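Local coordinates for DynF (Micromonospora chersina, PDB 6UBL), which is of unknown function but belongs to the dynemicin biosynthesis pathway and folds as a beta barrel that holds a palmitic acid, consistent with binding a hydrophobic ligand, at residues Ala167-Gly173 against Leu198-Gly204; Lys129-Val135 against Pro153-Asp159; Ile42-Phe48 against Thr57-Asp61. One frame throughout, in Å; residues are numbered along the deposited sequence.

All three contacts are antiparallel strand pairs in one barrel wall. Contact 1 is the middle one. Its residues 167-173 adjoin strand 154-161 of contact 2, where Lys172 O lies 2.8 Å from Thr157 N, a probable hydrogen bond. Its residues 198-204 adjoin strand 37-50 of contact 3, with Arg199 O 2.9 Å from Ile45 N. The centre of contact 1 is about 10 Å from that of contact 2 and about 11 Å from that of contact 3. Contacts 2 and 3 do not touch, their nearest atoms being about 7 Å apart. The palmitic acid touches contacts 1 and 2, and in contact 3 it reaches Ile42, whose side chain comes within about 3 Å.

Contact 1: residues Ala167-Gly173 against Leu198-Gly204; sequences AGAPGKG and LRFNMGG. With PLM (palmitic acid), chain C.
The ring of Phe200 lies flat over Gly171, and this pair forms the middle of the contact. At its root, Phe200 CB packs on the carbonyl of Asn43 in the next strand. From there CG sits between the backbone N and the carbonyl carbon (chi1 68°), a crowded position that swings the ring across toward residues 170-173. CD2 rests 3.6 Å from Gly171 C, and CE2 reaches Lys172 N obliquely at 3.3 Å. CE1 and CZ both meet C7 of the palmitic acid at 3.6 Å. Gly171 CA stands 3.7 Å from the ring centroid, 17° off the normal, a CH-pi contact over the face; glycine suits this place because a CB would occupy the same space as the ring. From Pro170 onward the first segment is one arm of a beta hairpin in the barrel wall; 198-204 lies in the other, and 167-169 lead in as a loop. Gly171 and Phe200 make a hydrogen-bonded pair in which each N donates to the other's O. On the ligand side, Met202 SD touches palmitic acid C8 at 3.6 Å, its bent thioether chain fitting against the alkyl tail, while Leu198 CD1 meets CF. The other side is more exposed, with Lys172, Arg199 and Asn201 beside Pro170. Lys172 and the poorly ordered Arg199 run side by side in the same direction, although NZ and NH2 bring like charges within 4.0 Å. Asn201 gives its ND2 to Asn43 OD1, and a water donates to both Asn201 OD1 (2.7 Å) and Gly168 O (2.8 Å).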
loop_
_atom_site.group_PDB
_atom_site.type_symbol
_atom_site.label_atom_id
_atom_site.label_comp_id
_atom_site.label_asym_id
_atom_site.label_seq_id
_atom_site.Cartn_x
_atom_site.Cartn_y
_atom_site.Cartn_z
ATOM N N ALA A 167 -5.903 12.523 19.191
ATOM C CA ALA A 167 -5.946 11.681 20.379
ATOM C C ALA A 167 -7.337 11.076 20.557
ATOM O O ALA A 167 -8.360 11.727 20.301
ATOM C CB ALA A 167 -5.586 12.506 21.610
ATOM N N GLY A 168 -7.369 9.812 20.985
ATOM C CA GLY A 168 -8.600 9.118 21.253
ATOM C C GLY A 168 -9.308 8.555 20.041
ATOM O O GLY A 168 -10.317 7.857 20.208
ATOM N N ALA A 169 -8.825 8.832 18.833
ATOM C CA ALA A 169 -9.609 8.544 17.646
ATOM C C ALA A 169 -9.460 7.093 17.197
ATOM O O ALA A 169 -8.379 6.507 17.299
ATOM C CB ALA A 169 -9.193 9.465 16.506
ATOM N N PRO A 170 -10.528 6.516 16.643
ATOM C CA PRO A 170 -10.420 5.189 16.032
ATOM C C PRO A 170 -9.835 5.280 14.629
ATOM O O PRO A 170 -10.014 6.271 13.909
ATOM C CB PRO A 170 -11.876 4.719 15.968
ATOM C CG PRO A 170 -12.659 6.000 15.800
ATOM C CD PRO A 170 -11.918 7.016 16.646
ATOM N N GLY A 171 -9.127 4.218 14.241
ATOM C CA GLY A 171 -8.521 4.119 12.929
ATOM C C GLY A 171 -8.543 2.691 12.431
ATOM O O GLY A 171 -8.968 1.773 13.134
ATOM N N LYS A 172 -8.099 2.516 11.189
ATOM C CA LYS A 172 -8.148 1.227 10.522
ATOM C C LYS A 172 -6.878 1.001 9.717
ATOM O O LYS A 172 -6.222 1.948 9.283
ATOM C CB LYS A 172 -9.342 1.141 9.552
ATOM C CG LYS A 172 -10.664 1.621 10.126
ATOM C CD LYS A 172 -11.819 1.392 9.161
ATOM C CE LYS A 172 -13.046 2.193 9.575
ATOM N NZ LYS A 172 -14.234 1.864 8.729
ATOM N N GLY A 173 -6.552 -0.271 9.515
ATOM C CA GLY A 173 -5.556 -0.658 8.532
ATOM C C GLY A 173 -6.332 -0.961 7.263
ATOM O O GLY A 173 -7.345 -1.665 7.299
ATOM N N LEU A 198 -6.878 -5.138 10.551
ATOM C CA LEU A 198 -6.287 -4.415 11.666
ATOM C C LEU A 198 -7.179 -3.216 11.944
ATOM O O LEU A 198 -7.519 -2.469 11.020
ATOM C CB LEU A 198 -4.869 -3.967 11.309
ATOM C CG LEU A 198 -4.042 -3.421 12.484
ATOM C CD1 LEU A 198 -2.562 -3.604 12.257
ATOM C CD2 LEU A 198 -4.384 -1.950 12.677
ATOM N N ARG A 199 -7.550 -3.039 13.209
ATOM C CA ARG A 199 -8.248 -1.855 13.671
ATOM C C ARG A 199 -7.484 -1.345 14.881
ATOM O O ARG A 199 -6.808 -2.114 15.573
ATOM C CB ARG A 199 -9.687 -2.221 14.053
ATOM C CG ARG A 199 -10.387 -2.998 12.941
ATOM C CD ARG A 199 -11.875 -3.158 13.169
ATOM N NE ARG A 199 -12.613 -2.989 11.919
ATOM C CZ ARG A 199 -13.204 -1.856 11.552
ATOM N NH1 ARG A 199 -13.148 -0.791 12.339
ATOM N NH2 ARG A 199 -13.851 -1.786 10.397
ATOM N N PHE A 200 -7.551 -0.037 15.112
ATOM C CA PHE A 200 -6.800 0.542 16.215
ATOM C C PHE A 200 -7.540 1.739 16.781
ATOM O O PHE A 200 -8.473 2.269 16.172
ATOM C CB PHE A 200 -5.350 0.900 15.822
ATOM C CG PHE A 200 -5.214 2.032 14.827
ATOM C CD1 PHE A 200 -5.059 3.348 15.255
ATOM C CD2 PHE A 200 -5.204 1.784 13.457
ATOM C CE1 PHE A 200 -4.921 4.383 14.344
ATOM C CE2 PHE A 200 -5.062 2.814 12.551
ATOM C CZ PHE A 200 -4.918 4.120 12.992
ATOM N N ASN A 201 -7.112 2.141 17.975
ATOM C CA ASN A 201 -7.564 3.371 18.599
ATOM C C ASN A 201 -6.346 4.122 19.092
ATOM O O ASN A 201 -5.465 3.532 19.724
ATOM C CB ASN A 201 -8.471 3.116 19.808
ATOM C CG ASN A 201 -9.741 2.411 19.439
ATOM O OD1 ASN A 201 -10.633 2.991 18.826
ATOM N ND2 ASN A 201 -9.836 1.143 19.810
ATOM N N MET A 202 -6.291 5.412 18.797
ATOM C CA MET A 202 -5.285 6.253 19.423
ATOM C C MET A 202 -5.685 6.517 20.868
ATOM O O MET A 202 -6.870 6.681 21.178
ATOM C CB MET A 202 -5.168 7.586 18.694
ATOM C CG MET A 202 -4.768 7.487 17.234
ATOM S SD MET A 202 -3.285 6.508 16.923
ATOM C CE MET A 202 -2.072 7.376 17.923
ATOM N N GLY A 203 -4.698 6.514 21.757
ATOM C CA GLY A 203 -4.903 7.018 23.097
ATOM C C GLY A 203 -4.521 8.480 23.176
ATOM O O GLY A 203 -4.773 9.250 22.244
ATOM N N GLY A 204 -3.898 8.874 24.285
ATOM C CA GLY A 204 -3.460 10.251 24.457
ATOM C C GLY A 204 -1.973 10.338 24.739
ATOM O O GLY A 204 -1.238 9.353 24.597
HETATM C C1 PLM C . -0.019 12.996 14.984
HETATM O O1 PLM C . 0.892 12.626 15.845
HETATM O O2 PLM C . -0.504 14.098 14.960
HETATM C C2 PLM C . -0.427 11.913 14.037
HETATM C C3 PLM C . -0.768 10.588 14.666
HETATM C C4 PLM C . -1.193 9.644 13.582
HETATM C C5 PLM C . -0.893 8.216 13.843
HETATM C C6 PLM C . -1.262 7.339 12.670
HETATM C C7 PLM C . -1.932 6.072 13.128
HETATM C C8 PLM C . -1.169 5.387 14.234
HETATM C C9 PLM C . 0.204 4.925 13.831
HETATM C CA PLM C . 0.201 3.496 13.361
HETATM C CB PLM C . 0.139 2.524 14.523
HETATM C CC PLM C . 1.001 1.318 14.293
HETATM C CD PLM C . 0.252 0.045 14.006
HETATM C CE PLM C . 1.075 -0.883 13.152
HETATM C CF PLM C . 0.683 -2.327 13.208
HETATM C CG PLM C . 1.559 -3.174 12.355
HETATM O O HOH W 1 -11.525 5.333 19.733
HETATM O O HOH W 2 -8.358 -3.962 8.296
#

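Contact 2: residues Lys129-Val135 against Pro153-Asp159; sequences KACRMAV and PIILTID. With PLM (palmitic acid), chain C.
Val135 and Leu156 make the tight spot between residues 129-135 and 153-159: Val135 CG2 presses on Leu156 CD1 at 3.4 Å, closer than usual for two methyl groups. The Leu156 rotamer (chi1 -60°) carries CD1 inward, between Val135 CG2 and the fatty acid, where it lies against the chain at atom CA. Farther along the same face, toward Ile158, Cys131 SG rests 3.7 Å from palmitic acid C4; its small, weakly polar sulfur suits a wall lined with hydrocarbon. Phe200 and Leu198 of strand 193-205 cover Leu156 as well.

The opposite face is mixed and meets less closely across the strands, and the second subunit covers much of it. There Arg132 runs alongside Ile155, its NH2 3.8 Å from CG2, before forming a salt bridge with Glu152 of the second subunit. Asp159 is held by Tyr176 and Arg177 of that subunit, and a water donates to both its OD1 (2.9 Å) and Cys131 O (3.0 Å). Apolar Pro153 and Ile155 also pack on the partner chain, while the inward face is sulfur and hydrocarbon. Three hydrogen-bonded pairs, Cys131-Ile158, Met133-Leu156 and Val135-Ile154, fix this alternation, that of an antiparallel beta-barrel wall around the pocket where palmitic acid is bound.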
loop_
_atom_site.group_PDB
_atom_site.type_symbol
_atom_site.label_atom_id
_atom_site.label_comp_id
_atom_site.label_asym_id
_atom_site.label_seq_id
_atom_site.Cartn_x
_atom_site.Cartn_y
_atom_site.Cartn_z
ATOM N N LYS A 129 -10.307 16.658 8.919
ATOM C CA LYS A 129 -9.263 16.230 8.009
ATOM C C LYS A 129 -9.136 14.716 7.998
ATOM O O LYS A 129 -9.820 13.994 8.737
ATOM C CB LYS A 129 -7.946 16.934 8.348
ATOM C CG LYS A 129 -8.077 18.436 8.125
ATOM C CD LYS A 129 -6.756 19.167 8.268
ATOM C CE LYS A 129 -6.932 20.687 8.204
ATOM N NZ LYS A 129 -7.348 21.203 6.865
ATOM N N ALA A 130 -8.290 14.241 7.087
ATOM C CA ALA A 130 -8.019 12.823 6.929
ATOM C C ALA A 130 -6.540 12.600 7.184
ATOM O O ALA A 130 -5.693 13.326 6.661
ATOM C CB ALA A 130 -8.378 12.369 5.521
ATOM N N CYS A 131 -6.243 11.583 7.972
ATOM C CA CYS A 131 -4.901 11.222 8.390
ATOM C C CYS A 131 -4.574 9.838 7.861
ATOM O O CYS A 131 -5.398 8.924 7.931
ATOM C CB CYS A 131 -4.846 11.234 9.921
ATOM S SG CYS A 131 -3.323 10.669 10.677
ATOM N N ARG A 132 -3.362 9.691 7.336
ATOM C CA ARG A 132 -2.884 8.419 6.819
ATOM C C ARG A 132 -1.422 8.247 7.216
ATOM O O ARG A 132 -0.687 9.227 7.400
ATOM C CB ARG A 132 -3.026 8.276 5.310
ATOM C CG ARG A 132 -2.194 9.247 4.503
ATOM C CD ARG A 132 -2.612 9.262 3.041
ATOM N NE ARG A 132 -2.443 7.979 2.335
ATOM C CZ ARG A 132 -3.415 7.139 1.996
ATOM N NH1 ARG A 132 -4.674 7.369 2.335
ATOM N NH2 ARG A 132 -3.130 6.029 1.330
ATOM N N MET A 133 -1.009 6.984 7.350
ATOM C CA MET A 133 0.371 6.636 7.668
ATOM C C MET A 133 0.665 5.313 6.970
ATOM O O MET A 133 -0.141 4.379 7.039
ATOM C CB MET A 133 0.538 6.493 9.189
ATOM C CG MET A 133 1.954 6.195 9.661
ATOM S SD MET A 133 3.077 7.609 9.516
ATOM C CE MET A 133 2.618 8.555 10.983
ATOM N N ALA A 134 1.817 5.239 6.309
ATOM C CA ALA A 134 2.263 4.052 5.588
ATOM C C ALA A 134 3.451 3.476 6.348
ATOM O O ALA A 134 4.462 4.163 6.515
ATOM C CB ALA A 134 2.678 4.421 4.158
ATOM N N VAL A 135 3.321 2.238 6.829
ATOM C CA VAL A 135 4.207 1.711 7.860
ATOM C C VAL A 135 4.943 0.467 7.395
ATOM O O VAL A 135 4.334 -0.473 6.876
ATOM C CB VAL A 135 3.429 1.416 9.154
ATOM C CG1 VAL A 135 4.322 0.769 10.203
ATOM C CG2 VAL A 135 2.814 2.694 9.699
ATOM N N PRO A 153 3.747 -1.470 2.308
ATOM C CA PRO A 153 3.473 -0.720 3.536
ATOM C C PRO A 153 2.050 -0.957 4.019
ATOM O O PRO A 153 1.105 -1.052 3.223
ATOM C CB PRO A 153 3.693 0.742 3.124
ATOM C CG PRO A 153 3.484 0.767 1.651
ATOM C CD PRO A 153 3.931 -0.581 1.147
ATOM N N ILE A 154 1.905 -1.051 5.342
ATOM C CA ILE A 154 0.591 -1.121 5.970
ATOM C C ILE A 154 0.026 0.292 6.020
ATOM O O ILE A 154 0.628 1.187 6.624
ATOM C CB ILE A 154 0.682 -1.739 7.372
ATOM C CG1 ILE A 154 1.229 -3.159 7.298
ATOM C CG2 ILE A 154 -0.698 -1.717 8.029
ATOM C CD1 ILE A 154 1.781 -3.683 8.609
ATOM N N ILE A 155 -1.124 0.489 5.385
ATOM C CA ILE A 155 -1.747 1.799 5.282
ATOM C C ILE A 155 -2.718 1.942 6.450
ATOM O O ILE A 155 -3.696 1.187 6.556
ATOM C CB ILE A 155 -2.478 1.952 3.944
ATOM C CG1 ILE A 155 -1.509 1.787 2.759
ATOM C CG2 ILE A 155 -3.239 3.276 3.911
ATOM C CD1 ILE A 155 -0.279 2.666 2.766
ATOM N N LEU A 156 -2.446 2.897 7.340
ATOM C CA LEU A 156 -3.244 3.104 8.547
ATOM C C LEU A 156 -3.902 4.473 8.458
ATOM O O LEU A 156 -3.236 5.467 8.157
ATOM C CB LEU A 156 -2.354 3.053 9.789
ATOM C CG LEU A 156 -1.655 1.699 9.908
ATOM C CD1 LEU A 156 -0.356 1.805 10.662
ATOM C CD2 LEU A 156 -2.582 0.696 10.588
ATOM N N THR A 157 -5.198 4.525 8.705
ATOM C CA THR A 157 -5.978 5.721 8.446
ATOM C C THR A 157 -6.795 6.114 9.665
ATOM O O THR A 157 -7.248 5.270 10.435
ATOM C CB THR A 157 -6.893 5.528 7.236
ATOM O OG1 THR A 157 -7.773 4.423 7.458
ATOM C CG2 THR A 157 -6.063 5.276 5.983
ATOM N N ILE A 158 -6.951 7.421 9.835
ATOM C CA ILE A 158 -7.864 7.996 10.807
ATOM C C ILE A 158 -8.677 9.050 10.069
ATOM O O ILE A 158 -8.110 10.011 9.531
ATOM C CB ILE A 158 -7.139 8.633 12.006
ATOM C CG1 ILE A 158 -6.243 7.626 12.712
ATOM C CG2 ILE A 158 -8.179 9.207 12.970
ATOM C CD1 ILE A 158 -5.347 8.261 13.765
ATOM N N ASP A 159 -9.995 8.895 10.082
ATOM C CA ASP A 159 -10.912 9.840 9.466
ATOM C C ASP A 159 -11.487 10.747 10.545
ATOM O O ASP A 159 -11.284 10.538 11.747
ATOM C CB ASP A 159 -12.009 9.084 8.716
ATOM C CG ASP A 159 -11.442 8.206 7.592
ATOM O OD1 ASP A 159 -10.579 8.684 6.838
ATOM O OD2 ASP A 159 -11.854 7.035 7.482
HETATM C C1 PLM C . -0.019 12.996 14.984
HETATM O O1 PLM C . 0.892 12.626 15.845
HETATM O O2 PLM C . -0.504 14.098 14.960
HETATM C C2 PLM C . -0.427 11.913 14.037
HETATM C C3 PLM C . -0.768 10.588 14.666
HETATM C C4 PLM C . -1.193 9.644 13.582
HETATM C C5 PLM C . -0.893 8.216 13.843
HETATM C C6 PLM C . -1.262 7.339 12.670
HETATM C C7 PLM C . -1.932 6.072 13.128
HETATM C C8 PLM C . -1.169 5.387 14.234
HETATM C C9 PLM C . 0.204 4.925 13.831
HETATM C CA PLM C . 0.201 3.496 13.361
HETATM C CB PLM C . 0.139 2.524 14.523
HETATM C CC PLM C . 1.001 1.318 14.293
HETATM C CD PLM C . 0.252 0.045 14.006
HETATM C CE PLM C . 1.075 -0.883 13.152
HETATM C CF PLM C . 0.683 -2.327 13.208
HETATM C CG PLM C . 1.559 -3.174 12.355
HETATM O O HOH W 3 -7.774 8.875 6.132
#

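Contact 3: residues Ile42-Phe48 against Thr57-Asp61; sequences INSIDTF and TVAFD
Ser44 O is held by two groups of the facing strand: Phe60 N donates to it at 2.8 Å in a nearly straight bond (172°), and Ala59 CA adds a CA-H...O contact at 3.4 Å. These residues belong to the antiparallel beta hairpin of strands 37-50 and 54-68, a section of the beta barrel wall in which Ser44 with Phe60 and Asp46 with Val58 are the hydrogen-bonded pairs. Their side chains share one face with Phe48. There Ser44 OG donates to Asp46 OD1 at 2.8 Å on its syn side, so a small hydroxyl steadies a buried carboxylate. The acid passes across Phe60 at about a right angle, OD2 lying 3.4 Å from CE1, with the carboxylate and ring planes only 27° apart. Phe60 in turn comes from the opposite direction to Phe48, and the two CZ atoms approach to 4.2 Å, Phe60 lying at the edge of the Phe48 ring. The aromatic rings suit this buried face, where the Ser44-Asp46 bond is set among apolar side chains, and Ile100 of strand 100-104 packs on both.

Asn43, Ile45, Thr47, Thr57, Ala59 and Asp61 occupy the other face, which is largely exposed. With chi1 at -64°, CG1 of Ile45 lies beside the backbone N, leaving CG2 anti to that N, where it meets Thr57 CG2 at 3.5 Å, tighter than usual. The beta-branched Thr47 and Thr57 suit an extended backbone and link their OG1 atoms at 3.2 Å, either one being able to donate. Asn43 spends its OD1 on Asn201 ND2, while its ND2 donates to a water that gives a hydrogen to Asp61 OD1 at 3.0 Å.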
loop_
_atom_site.group_PDB
_atom_site.type_symbol
_atom_site.label_atom_id
_atom_site.label_comp_id
_atom_site.label_asym_id
_atom_site.label_seq_id
_atom_site.Cartn_x
_atom_site.Cartn_y
_atom_site.Cartn_z
ATOM N N ILE A 42 -1.559 3.753 22.147
ATOM C CA ILE A 42 -2.317 3.149 21.055
ATOM C C ILE A 42 -2.648 1.710 21.426
ATOM O O ILE A 42 -1.879 1.037 22.109
ATOM C CB ILE A 42 -1.533 3.239 19.720
ATOM C CG1 ILE A 42 -2.357 2.646 18.565
ATOM C CG2 ILE A 42 -0.192 2.514 19.819
ATOM C CD1 ILE A 42 -1.715 2.816 17.201
ATOM N N ASN A 43 -3.804 1.238 20.968
ATOM C CA ASN A 43 -4.159 -0.173 21.037
ATOM C C ASN A 43 -4.688 -0.605 19.672
ATOM O O ASN A 43 -5.085 0.226 18.843
ATOM C CB ASN A 43 -5.159 -0.479 22.154
ATOM C CG ASN A 43 -6.450 0.289 22.027
ATOM O OD1 ASN A 43 -7.186 0.130 21.053
ATOM N ND2 ASN A 43 -6.734 1.135 23.012
ATOM N N SER A 44 -4.662 -1.912 19.424
ATOM C CA SER A 44 -5.131 -2.423 18.145
ATOM C C SER A 44 -5.592 -3.864 18.313
ATOM O O SER A 44 -5.310 -4.528 19.316
ATOM C CB SER A 44 -4.045 -2.342 17.056
ATOM O OG SER A 44 -3.031 -3.318 17.232
ATOM N N ILE A 45 -6.312 -4.336 17.301
ATOM C CA ILE A 45 -6.719 -5.730 17.172
ATOM C C ILE A 45 -6.305 -6.154 15.771
ATOM O O ILE A 45 -6.693 -5.510 14.789
ATOM C CB ILE A 45 -8.232 -5.924 17.368
ATOM C CG1 ILE A 45 -8.630 -5.545 18.794
ATOM C CG2 ILE A 45 -8.616 -7.375 17.084
ATOM C CD1 ILE A 45 -10.117 -5.395 18.995
ATOM N N ASP A 46 -5.468 -7.185 15.683
ATOM C CA ASP A 46 -4.877 -7.624 14.430
ATOM C C ASP A 46 -5.265 -9.075 14.184
ATOM O O ASP A 46 -5.191 -9.902 15.094
ATOM C CB ASP A 46 -3.347 -7.624 14.476
ATOM C CG ASP A 46 -2.745 -6.297 14.885
ATOM O OD1 ASP A 46 -3.455 -5.403 15.388
ATOM O OD2 ASP A 46 -1.506 -6.167 14.732
ATOM N N THR A 47 -5.616 -9.410 12.949
ATOM C CA THR A 47 -5.898 -10.795 12.584
ATOM C C THR A 47 -4.859 -11.314 11.596
ATOM O O THR A 47 -4.564 -10.657 10.588
ATOM C CB THR A 47 -7.302 -10.938 11.998
ATOM O OG1 THR A 47 -8.268 -10.554 12.992
ATOM C CG2 THR A 47 -7.548 -12.378 11.579
ATOM N N PHE A 48 -4.325 -12.504 11.880
ATOM C CA PHE A 48 -3.263 -13.112 11.084
ATOM C C PHE A 48 -3.750 -14.450 10.546
ATOM O O PHE A 48 -4.283 -15.270 11.309
ATOM C CB PHE A 48 -2.003 -13.404 11.908
ATOM C CG PHE A 48 -1.423 -12.205 12.600
ATOM C CD1 PHE A 48 -0.504 -11.382 11.969
ATOM C CD2 PHE A 48 -1.784 -11.920 13.912
ATOM C CE1 PHE A 48 0.031 -10.286 12.617
ATOM C CE2 PHE A 48 -1.254 -10.828 14.559
ATOM C CZ PHE A 48 -0.346 -10.008 13.919
ATOM N N THR A 57 -6.715 -13.889 16.045
ATOM C CA THR A 57 -7.000 -12.498 16.347
ATOM C C THR A 57 -6.302 -12.142 17.653
ATOM O O THR A 57 -6.520 -12.805 18.679
ATOM C CB THR A 57 -8.505 -12.278 16.466
ATOM O OG1 THR A 57 -9.132 -12.625 15.222
ATOM C CG2 THR A 57 -8.785 -10.818 16.767
ATOM N N VAL A 58 -5.479 -11.088 17.619
ATOM C CA VAL A 58 -4.630 -10.734 18.747
ATOM C C VAL A 58 -4.816 -9.262 19.069
ATOM O O VAL A 58 -4.778 -8.410 18.170
ATOM C CB VAL A 58 -3.147 -11.028 18.471
ATOM C CG1 VAL A 58 -2.302 -10.713 19.701
ATOM C CG2 VAL A 58 -2.959 -12.471 18.043
ATOM N N ALA A 59 -4.985 -8.966 20.358
ATOM C CA ALA A 59 -5.098 -7.596 20.835
ATOM C C ALA A 59 -3.729 -7.097 21.273
ATOM O O ALA A 59 -2.981 -7.807 21.957
ATOM C CB ALA A 59 -6.055 -7.546 22.028
ATOM N N PHE A 60 -3.423 -5.857 20.904
ATOM C CA PHE A 60 -2.143 -5.239 21.198
ATOM C C PHE A 60 -2.340 -3.919 21.932
ATOM O O PHE A 60 -3.342 -3.227 21.740
ATOM C CB PHE A 60 -1.380 -4.921 19.909
ATOM C CG PHE A 60 -0.920 -6.123 19.150
ATOM C CD1 PHE A 60 -1.795 -6.837 18.352
ATOM C CD2 PHE A 60 0.401 -6.527 19.217
ATOM C CE1 PHE A 60 -1.362 -7.941 17.643
ATOM C CE2 PHE A 60 0.838 -7.632 18.519
ATOM C CZ PHE A 60 -0.043 -8.340 17.727
ATOM N N ASP A 61 -1.360 -3.572 22.762
ATOM C CA ASP A 61 -1.319 -2.295 23.455
ATOM C C ASP A 61 0.116 -1.794 23.394
ATOM O O ASP A 61 1.067 -2.581 23.382
ATOM C CB ASP A 61 -1.797 -2.441 24.904
ATOM C CG ASP A 61 -1.891 -1.115 25.623
ATOM O OD1 ASP A 61 -2.543 -0.191 25.089
ATOM O OD2 ASP A 61 -1.352 -0.999 26.749
HETATM O O HOH W 4 -4.424 2.130 25.048
#